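Local atomic coordinates of flavin prenyltransferase PAD1, mitochondrial (Aspergillus niger, PDB entry 6QLG), a protein that probably catalyses metal-independent transfer of a dimethylallyl group from dimethylallyl phosphate to reduced FMN, making the prenylated flavin cofactor used by the ferulic acid decarboxylase FDC1. Residues K58-L63 and T70-S75; G119-P124 and G206-L211; T51-G56 and E79-Y84. All coordinates share one frame; numbering follows the deposited sequence.

All three contacts are buried, and none is a surface contact. Contact 2 lies deepest, its centre about 5 Å from the chain centre. Contact 3 is farthest out, its centre about 12 Å from it. Contacts 1 and 3 share helix 53-65, and both reach FMN. Contacts 1 and 2 each pack a helix on the same parallel sheet and touch each other through Val59, Ala62 and Leu63 on one side and Met208, Leu209 and Val123 on the other. Contact 1 joins apolar packing to a water bridge. Contact 2 has an apolar core, with an arginine on the same helix turned to diphosphate. Contact 3 packs two helices beside the flavin ring.

Contact 1: residues K58-L63 and T70-S75; sequences KVLIAL and THLVMS. With FMN (flavin mononucleotide), chain M.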
loop_
_atom_site.group_PDB
_atom_site.type_symbol
_atom_site.label_atom_id
_atom_site.label_comp_id
_atom_site.label_asym_id
_atom_site.label_seq_id
_atom_site.Cartn_x
_atom_site.Cartn_y
_atom_site.Cartn_z
ATOM N N LYS B 58 38.362 -3.897 13.730
ATOM C CA LYS B 58 39.155 -3.189 12.731
ATOM C C LYS B 58 38.589 -1.808 12.428
ATOM O O LYS B 58 39.336 -0.912 12.019
ATOM C CB LYS B 58 39.258 -4.023 11.456
ATOM C CG LYS B 58 40.085 -5.286 11.632
ATOM C CD LYS B 58 40.772 -5.682 10.341
ATOM C CE LYS B 58 42.140 -6.285 10.610
ATOM N NZ LYS B 58 43.201 -5.589 9.831
ATOM N N VAL B 59 37.282 -1.610 12.622
ATOM C CA VAL B 59 36.720 -0.271 12.474
ATOM C C VAL B 59 37.260 0.652 13.560
ATOM O O VAL B 59 37.631 1.801 13.291
ATOM C CB VAL B 59 35.180 -0.329 12.484
ATOM C CG1 VAL B 59 34.598 1.041 12.795
ATOM C CG2 VAL B 59 34.656 -0.835 11.142
ATOM N N LEU B 60 37.322 0.164 14.802
ATOM C CA LEU B 60 37.856 0.972 15.894
ATOM C C LEU B 60 39.315 1.341 15.644
ATOM O O LEU B 60 39.730 2.476 15.905
ATOM C CB LEU B 60 37.713 0.224 17.220
ATOM C CG LEU B 60 36.316 0.143 17.836
ATOM C CD1 LEU B 60 36.292 -0.870 18.970
ATOM C CD2 LEU B 60 35.865 1.507 18.325
ATOM N N ILE B 61 40.105 0.394 15.136
ATOM C CA ILE B 61 41.511 0.665 14.853
ATOM C C ILE B 61 41.644 1.681 13.726
ATOM O O ILE B 61 42.466 2.603 13.795
ATOM C CB ILE B 61 42.247 -0.648 14.523
ATOM C CG1 ILE B 61 42.296 -1.556 15.754
ATOM C CG2 ILE B 61 43.651 -0.369 14.002
ATOM C CD1 ILE B 61 42.713 -2.978 15.447
ATOM N N ALA B 62 40.829 1.540 12.676
ATOM C CA ALA B 62 40.920 2.445 11.536
ATOM C C ALA B 62 40.490 3.859 11.910
ATOM O O ALA B 62 41.085 4.838 11.443
ATOM C CB ALA B 62 40.076 1.916 10.376
ATOM N N LEU B 63 39.455 3.988 12.744
ATOM C CA LEU B 63 38.993 5.316 13.138
ATOM C C LEU B 63 39.996 6.000 14.061
ATOM O O LEU B 63 40.181 7.220 13.988
ATOM C CB LEU B 63 37.624 5.223 13.811
ATOM C CG LEU B 63 36.423 4.907 12.917
ATOM C CD1 LEU B 63 35.183 4.680 13.767
ATOM C CD2 LEU B 63 36.191 6.020 11.909
ATOM N N THR B 70 36.093 7.966 19.137
ATOM C CA THR B 70 35.169 6.844 19.060
ATOM C C THR B 70 34.491 6.603 20.403
ATOM O O THR B 70 35.126 6.680 21.459
ATOM C CB THR B 70 35.888 5.569 18.612
ATOM O OG1 THR B 70 36.993 5.309 19.486
ATOM C CG2 THR B 70 36.397 5.718 17.184
ATOM N N HIS B 71 33.195 6.305 20.349
ATOM C CA HIS B 71 32.398 5.955 21.520
ATOM C C HIS B 71 31.864 4.545 21.308
ATOM O O HIS B 71 31.003 4.326 20.449
ATOM C CB HIS B 71 31.265 6.957 21.731
ATOM C CG HIS B 71 31.733 8.311 22.165
ATOM N ND1 HIS B 71 31.532 8.797 23.439
ATOM C CD2 HIS B 71 32.400 9.280 21.494
ATOM C CE1 HIS B 71 32.051 10.008 23.534
ATOM N NE2 HIS B 71 32.584 10.325 22.367
ATOM N N LEU B 72 32.375 3.592 22.081
ATOM C CA LEU B 72 32.091 2.179 21.873
ATOM C C LEU B 72 30.978 1.711 22.801
ATOM O O LEU B 72 30.978 2.031 23.994
ATOM C CB LEU B 72 33.345 1.335 22.100
ATOM C CG LEU B 72 33.143 -0.182 22.168
ATOM C CD1 LEU B 72 32.808 -0.744 20.794
ATOM C CD2 LEU B 72 34.371 -0.871 22.746
ATOM N N VAL B 73 30.030 0.961 22.244
ATOM C CA VAL B 73 29.044 0.211 23.012
ATOM C C VAL B 73 29.048 -1.219 22.489
ATOM O O VAL B 73 29.014 -1.438 21.273
ATOM C CB VAL B 73 27.631 0.818 22.909
ATOM C CG1 VAL B 73 26.681 0.103 23.859
ATOM C CG2 VAL B 73 27.659 2.309 23.203
ATOM N N MET B 74 29.107 -2.185 23.400
ATOM C CA MET B 74 29.106 -3.599 23.052
ATOM C C MET B 74 27.924 -4.276 23.725
ATOM O O MET B 74 27.685 -4.070 24.921
ATOM C CB MET B 74 30.408 -4.286 23.483
ATOM C CG MET B 74 31.666 -3.763 22.811
ATOM S SD MET B 74 33.130 -4.686 23.342
ATOM C CE MET B 74 33.070 -4.409 25.108
ATOM N N SER B 75 27.195 -5.088 22.966
ATOM C CA SER B 75 26.107 -5.849 23.554
ATOM C C SER B 75 26.659 -7.070 24.287
ATOM O O SER B 75 27.836 -7.419 24.173
ATOM C CB SER B 75 25.102 -6.281 22.486
ATOM O OG SER B 75 25.559 -7.424 21.783
HETATM N N1 FMN M . 22.410 -13.280 14.614
HETATM C C2 FMN M . 22.321 -12.697 13.367
HETATM O O2 FMN M . 21.329 -12.040 13.073
HETATM N N3 FMN M . 23.344 -12.857 12.459
HETATM C C4 FMN M . 24.456 -13.602 12.805
HETATM O O4 FMN M . 25.384 -13.759 12.009
HETATM C C4A FMN M . 24.553 -14.192 14.058
HETATM N N5 FMN M . 25.676 -14.932 14.380
HETATM C C5A FMN M . 25.790 -15.524 15.624
HETATM C C6 FMN M . 26.925 -16.272 15.956
HETATM C C7 FMN M . 27.051 -16.875 17.206
HETATM C C7M FMN M . 28.279 -17.677 17.544
HETATM C C8 FMN M . 26.019 -16.715 18.131
HETATM C C8M FMN M . 26.121 -17.354 19.490
HETATM C C9 FMN M . 24.885 -15.969 17.792
HETATM C C9A FMN M . 24.759 -15.366 16.544
HETATM N N10 FMN M . 23.634 -14.610 16.217
HETATM C C10 FMN M . 23.520 -14.029 14.966
HETATM C "C1'" FMN M . 22.503 -14.454 17.197
HETATM C "C2'" FMN M . 22.522 -13.181 18.045
HETATM O "O2'" FMN M . 23.674 -13.150 18.862
HETATM C "C3'" FMN M . 21.257 -13.147 18.903
HETATM O "O3'" FMN M . 20.135 -12.978 18.065
HETATM C "C4'" FMN M . 21.272 -12.036 19.947
HETATM O "O4'" FMN M . 19.995 -11.922 20.536
HETATM C "C5'" FMN M . 21.637 -10.693 19.336
HETATM O "O5'" FMN M . 21.778 -9.773 20.393
HETATM P P FMN M . 22.451 -8.333 20.155
HETATM O O1P FMN M . 21.956 -7.379 21.214
HETATM O O2P FMN M . 23.948 -8.485 20.262
HETATM O O3P FMN M . 22.078 -7.778 18.799
HETATM O O HOH W 1 38.924 3.856 18.067
#
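The contact belongs to a beta-alpha-beta crossover, built from strand 42-47, helix 53-65 and strand 69-74 of the parallel sheet. Helix segment 58-63 runs nearly antiparallel to strand segment 70-74, at 166°, and their axes approach to 10.0 Å. Leu60 and Leu63 of the helix meet Thr70 and Leu72 of the strand. Leu60 divides its two methyls between the strand residues. Leu60 CD1 meets Leu72 CD1 at 3.9 Å, with the two side chains crossing at about a right angle. Leu60 CD2 lies 4.1 Å from Thr70 CB. Leu63 approaches the methyl branch of Thr70, and Leu63 CB is 3.6 Å from Thr70 CG2. Leu63 CD1 touches the same methyl.

The two branches of Thr70 have different tasks. CG2 faces Leu63. Thr70 OG1 sits between the backbone N and the carbonyl carbon (chi1 55°), where it meets a water at 2.8 Å. That water donates to Leu60 O at 2.7 Å. It therefore links the helix backbone to the strand side chain. On the strand side, Thr70 and Leu72 are also joined by backbone bonds to Tyr99. Strand 42-47 adds Val45 beside Leu60 and Leu63, and Met47 beside Leu72.

At the end of the strand, Ser75 is the N-cap of the next helix. Its OG accepts from Ala78 N and donates to the FMN phosphate. The 2.5 Å from Ser75 OG to FMN O2P is very short, and doubtful as a measure of strength. The hydroxyl is shared by the helix start and the phosphate.

The chemistry is mostly apolar where helix and strand meet, with a water joining Leu60 O and Thr70 OG1. The same strand then delivers a phosphate-binding serine, so this packed crossover leads directly into the FMN site.

Contact 2: residues G119-P124 and G206-L211; sequences GMIVVP and GRMLDL. With DMA (dimethylallyl diphosphate), chain N.
The flat group here is the guanidinium of Arg207, and dimethylallyl diphosphate meets it at the edge. O3A, the oxygen bridging the two phosphorus atoms, lies in the guanidinium plane. The terminal oxygen O3B lies near that plane. Arg207 NE donates to DMA O3B at 2.8 Å, with an N-H...O angle of 168°. Arg207 NH2 donates to DMA O3A at 3.2 Å and 170°. Both bonds are nearly straight. Arg207 NH1 makes a long salt bridge of 3.4 Å to Asp210 OD2, one turn along the helix, and its hydrogen bond is weak. The arginine chain bends at chi2 and again at chi3, which turns its edge to the diphosphate. The other oxygen of Asp210, OD1, forms a salt bridge with Arg221. Arg207 NH2 also pairs with Glu152 of a second subunit, and Tyr191 of the same chain and Lys151 of the second subunit also bind the diphosphate.

Met208, next along helix 197-210, carries the contact with strand 119-125. Met208 SD lies 4.0 Å from Ile121 CD1 and 4.2 Å from Val123 CG2. Ile121 CD1 also reaches Met208 CB, at 4.0 Å. The Ile121 and Met208 side chains cross at about a right angle. The Ile121 chain runs extended, with CG1 trans to the backbone N (chi1 178°), and this carries CD1 to Met208. Val123 lies where the chain turns a corner, before a cis peptide to Pro124. Val159 of strand 155-160 touches both Val123 and Met208.

The chemistry is divided between neighbours on one helix. Met208 seats the helix on the sheet by apolar packing. Arg207 meets the ligand diphosphate, consistent with its predicted role in binding dimethylallyl phosphate, where its positive charge would probably steady the phosphate groups.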
loop_
_atom_site.group_PDB
_atom_site.type_symbol
_atom_site.label_atom_id
_atom_site.label_comp_id
_atom_site.label_asym_id
_atom_site.label_seq_id
_atom_site.Cartn_x
_atom_site.Cartn_y
_atom_site.Cartn_z
ATOM N N GLY B 119 27.889 10.543 13.487
ATOM C CA GLY B 119 27.276 9.342 12.963
ATOM C C GLY B 119 27.513 8.151 13.865
ATOM O O GLY B 119 28.148 8.243 14.917
ATOM N N MET B 120 26.989 7.019 13.410
ATOM C CA MET B 120 27.015 5.782 14.170
ATOM C C MET B 120 27.101 4.622 13.194
ATOM O O MET B 120 26.454 4.642 12.143
ATOM C CB MET B 120 25.767 5.656 15.051
ATOM C CG MET B 120 25.586 4.307 15.728
ATOM S SD MET B 120 24.155 4.323 16.827
ATOM C CE MET B 120 24.431 2.826 17.773
ATOM N N ILE B 121 27.907 3.621 13.536
ATOM C CA ILE B 121 27.994 2.396 12.754
ATOM C C ILE B 121 27.811 1.212 13.692
ATOM O O ILE B 121 28.480 1.120 14.729
ATOM C CB ILE B 121 29.322 2.294 11.974
ATOM C CG1 ILE B 121 29.390 0.970 11.208
ATOM C CG2 ILE B 121 30.527 2.476 12.899
ATOM C CD1 ILE B 121 30.488 0.915 10.160
ATOM N N VAL B 122 26.882 0.326 13.346
ATOM C CA VAL B 122 26.658 -0.918 14.070
ATOM C C VAL B 122 27.354 -2.019 13.282
ATOM O O VAL B 122 26.916 -2.381 12.184
ATOM C CB VAL B 122 25.162 -1.210 14.254
ATOM C CG1 VAL B 122 24.964 -2.424 15.150
ATOM C CG2 VAL B 122 24.449 0.006 14.837
ATOM N N VAL B 123 28.445 -2.544 13.828
ATOM C CA VAL B 123 29.308 -3.455 13.080
ATOM C C VAL B 123 29.905 -4.502 14.016
ATOM O O VAL B 123 30.661 -4.157 14.936
ATOM C CB VAL B 123 30.405 -2.678 12.332
ATOM C CG1 VAL B 123 31.076 -1.650 13.251
ATOM C CG2 VAL B 123 31.435 -3.634 11.749
ATOM N N PRO B 124 29.570 -5.789 13.848
ATOM C CA PRO B 124 28.531 -6.237 12.916
ATOM C C PRO B 124 27.146 -6.018 13.517
ATOM O O PRO B 124 27.043 -5.823 14.730
ATOM C CB PRO B 124 28.836 -7.723 12.744
ATOM C CG PRO B 124 29.432 -8.118 14.059
ATOM C CD PRO B 124 30.205 -6.918 14.552
ATOM N N GLY B 206 37.243 -0.188 4.887
ATOM C CA GLY B 206 37.456 1.055 4.165
ATOM C C GLY B 206 36.215 1.525 3.432
ATOM O O GLY B 206 35.946 2.726 3.353
ATOM N N ARG B 207 35.440 0.586 2.884
ATOM C CA ARG B 207 34.216 0.962 2.186
ATOM C C ARG B 207 33.130 1.401 3.160
ATOM O O ARG B 207 32.322 2.276 2.828
ATOM C CB ARG B 207 33.728 -0.200 1.320
ATOM C CG ARG B 207 34.700 -0.594 0.217
ATOM C CD ARG B 207 34.717 0.429 -0.912
ATOM N NE ARG B 207 33.546 0.293 -1.776
ATOM C CZ ARG B 207 32.498 1.108 -1.749
ATOM N NH1 ARG B 207 32.469 2.130 -0.903
ATOM N NH2 ARG B 207 31.474 0.902 -2.567
ATOM N N MET B 208 33.093 0.810 4.358
ATOM C CA MET B 208 32.183 1.283 5.397
ATOM C C MET B 208 32.447 2.744 5.728
ATOM O O MET B 208 31.523 3.564 5.773
ATOM C CB MET B 208 32.334 0.438 6.663
ATOM C CG MET B 208 31.847 -0.986 6.571
ATOM S SD MET B 208 32.352 -1.893 8.048
ATOM C CE MET B 208 32.331 -3.570 7.417
ATOM N N LEU B 209 33.714 3.085 5.974
ATOM C CA LEU B 209 34.053 4.427 6.425
ATOM C C LEU B 209 33.956 5.457 5.307
ATOM O O LEU B 209 33.926 6.659 5.595
ATOM C CB LEU B 209 35.453 4.429 7.040
ATOM C CG LEU B 209 35.620 3.478 8.229
ATOM C CD1 LEU B 209 36.983 3.649 8.885
ATOM C CD2 LEU B 209 34.505 3.674 9.252
ATOM N N ASP B 210 33.905 5.016 4.045
ATOM C CA ASP B 210 33.588 5.932 2.953
ATOM C C ASP B 210 32.246 6.615 3.174
ATOM O O ASP B 210 32.066 7.773 2.783
ATOM C CB ASP B 210 33.570 5.185 1.616
ATOM C CG ASP B 210 34.959 4.917 1.073
ATOM O OD1 ASP B 210 35.915 5.587 1.514
ATOM O OD2 ASP B 210 35.089 4.038 0.195
ATOM N N LEU B 211 31.294 5.915 3.793
ATOM C CA LEU B 211 29.973 6.478 4.037
ATOM C C LEU B 211 29.991 7.599 5.067
ATOM O O LEU B 211 29.008 8.340 5.168
ATOM C CB LEU B 211 29.015 5.370 4.473
ATOM C CG LEU B 211 28.751 4.339 3.373
ATOM C CD1 LEU B 211 28.218 3.038 3.951
ATOM C CD2 LEU B 211 27.794 4.908 2.335
HETATM C C1 DMA N . 32.725 -3.002 -7.521
HETATM O O1 DMA N . 32.560 -1.853 -6.737
HETATM C C2 DMA N . 32.560 -2.647 -8.997
HETATM C C3 DMA N . 33.536 -2.883 -9.850
HETATM C C4 DMA N . 33.359 -2.518 -11.320
HETATM C C5 DMA N . 34.842 -3.515 -9.376
HETATM P PA DMA N . 31.139 -1.661 -5.919
HETATM O O1A DMA N . 30.171 -2.745 -6.337
HETATM O O2A DMA N . 30.552 -0.306 -6.226
HETATM O O3A DMA N . 31.410 -1.765 -4.298
HETATM P PB DMA N . 32.631 -2.651 -3.640
HETATM O O1B DMA N . 32.877 -3.871 -4.490
HETATM O O2B DMA N . 32.240 -3.098 -2.250
HETATM O O3B DMA N . 33.878 -1.803 -3.580
#

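Contact 3: residues T51-G56 and E79-Y84; sequences TGAMLG and EATIKY. With FMN (flavin mononucleotide), chain M.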
loop_
_atom_site.group_PDB
_atom_site.type_symbol
_atom_site.label_atom_id
_atom_site.label_comp_id
_atom_site.label_asym_id
_atom_site.label_seq_id
_atom_site.Cartn_x
_atom_site.Cartn_y
_atom_site.Cartn_z
ATOM N N THR B 51 28.023 -12.750 13.960
ATOM C CA THR B 51 29.374 -13.201 13.657
ATOM C C THR B 51 30.086 -12.153 12.809
ATOM O O THR B 51 29.478 -11.493 11.962
ATOM C CB THR B 51 29.348 -14.564 12.952
ATOM O OG1 THR B 51 30.682 -15.073 12.838
ATOM C CG2 THR B 51 28.739 -14.467 11.575
ATOM N N GLY B 52 31.377 -11.970 13.076
ATOM C CA GLY B 52 32.136 -10.924 12.417
ATOM C C GLY B 52 32.637 -9.861 13.374
ATOM O O GLY B 52 32.700 -8.680 13.021
ATOM N N ALA B 53 32.997 -10.271 14.594
ATOM C CA ALA B 53 33.482 -9.316 15.585
ATOM C C ALA B 53 34.730 -8.585 15.107
ATOM O O ALA B 53 34.935 -7.417 15.456
ATOM C CB ALA B 53 33.758 -10.026 16.911
ATOM N N MET B 54 35.569 -9.249 14.303
ATOM C CA MET B 54 36.778 -8.605 13.795
ATOM C C MET B 54 36.456 -7.389 12.934
ATOM O O MET B 54 37.275 -6.468 12.835
ATOM C CB MET B 54 37.619 -9.607 13.004
ATOM C CG MET B 54 39.030 -9.122 12.677
ATOM S SD MET B 54 40.006 -8.644 14.124
ATOM C CE MET B 54 39.839 -10.105 15.129
ATOM N N LEU B 55 35.276 -7.364 12.306
ATOM C CA LEU B 55 34.877 -6.184 11.544
ATOM C C LEU B 55 34.786 -4.956 12.441
ATOM O O LEU B 55 35.268 -3.875 12.080
ATOM C CB LEU B 55 33.541 -6.433 10.840
ATOM C CG LEU B 55 33.482 -7.556 9.802
ATOM C CD1 LEU B 55 32.059 -7.738 9.294
ATOM C CD2 LEU B 55 34.431 -7.276 8.651
ATOM N N GLY B 56 34.179 -5.102 13.620
ATOM C CA GLY B 56 34.079 -3.973 14.531
ATOM C C GLY B 56 35.415 -3.595 15.143
ATOM O O GLY B 56 35.706 -2.411 15.341
ATOM N N GLU B 79 30.172 -9.378 23.211
ATOM C CA GLU B 79 31.297 -9.790 24.045
ATOM C C GLU B 79 31.551 -11.287 23.923
ATOM O O GLU B 79 32.705 -11.724 23.856
ATOM C CB GLU B 79 31.042 -9.400 25.501
ATOM C CG GLU B 79 30.892 -7.900 25.711
ATOM C CD GLU B 79 30.908 -7.503 27.174
ATOM O OE1 GLU B 79 30.818 -6.291 27.460
ATOM O OE2 GLU B 79 31.012 -8.399 28.038
ATOM N N ALA B 80 30.482 -12.087 23.877
ATOM C CA ALA B 80 30.646 -13.525 23.693
ATOM C C ALA B 80 31.266 -13.838 22.338
ATOM O O ALA B 80 32.133 -14.713 22.229
ATOM C CB ALA B 80 29.300 -14.231 23.845
ATOM N N THR B 81 30.836 -13.127 21.294
ATOM C CA THR B 81 31.354 -13.383 19.954
ATOM C C THR B 81 32.816 -12.968 19.840
ATOM O O THR B 81 33.619 -13.668 19.211
ATOM C CB THR B 81 30.494 -12.655 18.918
ATOM O OG1 THR B 81 29.188 -13.245 18.885
ATOM C CG2 THR B 81 31.112 -12.753 17.536
ATOM N N ILE B 82 33.181 -11.836 20.450
ATOM C CA ILE B 82 34.579 -11.406 20.471
ATOM C C ILE B 82 35.459 -12.495 21.073
ATOM O O ILE B 82 36.493 -12.872 20.507
ATOM C CB ILE B 82 34.721 -10.085 21.248
ATOM C CG1 ILE B 82 34.123 -8.920 20.458
ATOM C CG2 ILE B 82 36.183 -9.820 21.598
ATOM C CD1 ILE B 82 33.957 -7.659 21.279
ATOM N N LYS B 83 35.053 -13.018 22.232
ATOM C CA LYS B 83 35.838 -14.047 22.909
ATOM C C LYS B 83 35.982 -15.297 22.051
ATOM O O LYS B 83 37.054 -15.909 22.009
ATOM C CB LYS B 83 35.189 -14.409 24.243
ATOM C CG LYS B 83 35.394 -13.400 25.354
ATOM C CD LYS B 83 34.614 -13.825 26.589
ATOM C CE LYS B 83 34.543 -12.712 27.617
ATOM N NZ LYS B 83 33.440 -12.945 28.592
ATOM N N TYR B 84 34.910 -15.694 21.363
ATOM C CA TYR B 84 34.912 -16.971 20.656
ATOM C C TYR B 84 35.618 -16.884 19.309
ATOM O O TYR B 84 36.301 -17.831 18.904
ATOM C CB TYR B 84 33.479 -17.462 20.463
ATOM C CG TYR B 84 33.393 -18.839 19.845
ATOM C CD1 TYR B 84 33.638 -19.977 20.603
ATOM C CD2 TYR B 84 33.073 -19.001 18.504
ATOM C CE1 TYR B 84 33.559 -21.237 20.047
ATOM C CE2 TYR B 84 32.995 -20.258 17.936
ATOM C CZ TYR B 84 33.239 -21.373 18.712
ATOM O OH TYR B 84 33.161 -22.627 18.154
HETATM N N1 FMN M . 22.410 -13.280 14.614
HETATM C C2 FMN M . 22.321 -12.697 13.367
HETATM O O2 FMN M . 21.329 -12.040 13.073
HETATM N N3 FMN M . 23.344 -12.857 12.459
HETATM C C4 FMN M . 24.456 -13.602 12.805
HETATM O O4 FMN M . 25.384 -13.759 12.009
HETATM C C4A FMN M . 24.553 -14.192 14.058
HETATM N N5 FMN M . 25.676 -14.932 14.380
HETATM C C5A FMN M . 25.790 -15.524 15.624
HETATM C C6 FMN M . 26.925 -16.272 15.956
HETATM C C7 FMN M . 27.051 -16.875 17.206
HETATM C C7M FMN M . 28.279 -17.677 17.544
HETATM C C8 FMN M . 26.019 -16.715 18.131
HETATM C C8M FMN M . 26.121 -17.354 19.490
HETATM C C9 FMN M . 24.885 -15.969 17.792
HETATM C C9A FMN M . 24.759 -15.366 16.544
HETATM N N10 FMN M . 23.634 -14.610 16.217
HETATM C C10 FMN M . 23.520 -14.029 14.966
HETATM C "C1'" FMN M . 22.503 -14.454 17.197
HETATM C "C2'" FMN M . 22.522 -13.181 18.045
HETATM O "O2'" FMN M . 23.674 -13.150 18.862
HETATM C "C3'" FMN M . 21.257 -13.147 18.903
HETATM O "O3'" FMN M . 20.135 -12.978 18.065
HETATM C "C4'" FMN M . 21.272 -12.036 19.947
HETATM O "O4'" FMN M . 19.995 -11.922 20.536
HETATM C "C5'" FMN M . 21.637 -10.693 19.336
HETATM O "O5'" FMN M . 21.778 -9.773 20.393
HETATM P P FMN M . 22.451 -8.333 20.155
HETATM O O1P FMN M . 21.956 -7.379 21.214
HETATM O O2P FMN M . 23.948 -8.485 20.262
HETATM O O3P FMN M . 22.078 -7.778 18.799
#
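Ala53 CB packs against both Thr81 and Ile82, the first shell of this contact. Ala53 CB lies 3.7 Å from Ile82 CG1 and 3.9 Å from Thr81 CG2. The Thr81 methyl also reaches the backbone of Thr51, with Thr81 CG2 4.3 Å from Thr51 CA. CG2 of Thr81 is anti to the backbone N, while OG1 lies beside it (chi1 -67°) and bonds back to Trp77 O, one turn earlier. This fixes the methyl toward Ala53 and Thr51.

Thr51 carries the contact to the flavin. Thr51 N gives a weak bond to FMN O4, at 3.4 Å and 154°. Thr51 CG2 lies 3.5 Å from FMN O4. Farther out, Arg161 and Phe190 of a third subunit pack against the Thr51 side chain, and Glu85 OE1 accepts from Gly52 N, just before helix 53-65.

The contact joins the first turn of helix 53-65 to helix 76-85. Ile82 also packs on Met74 of strand 69-74 and on Val93 of helix 90-95.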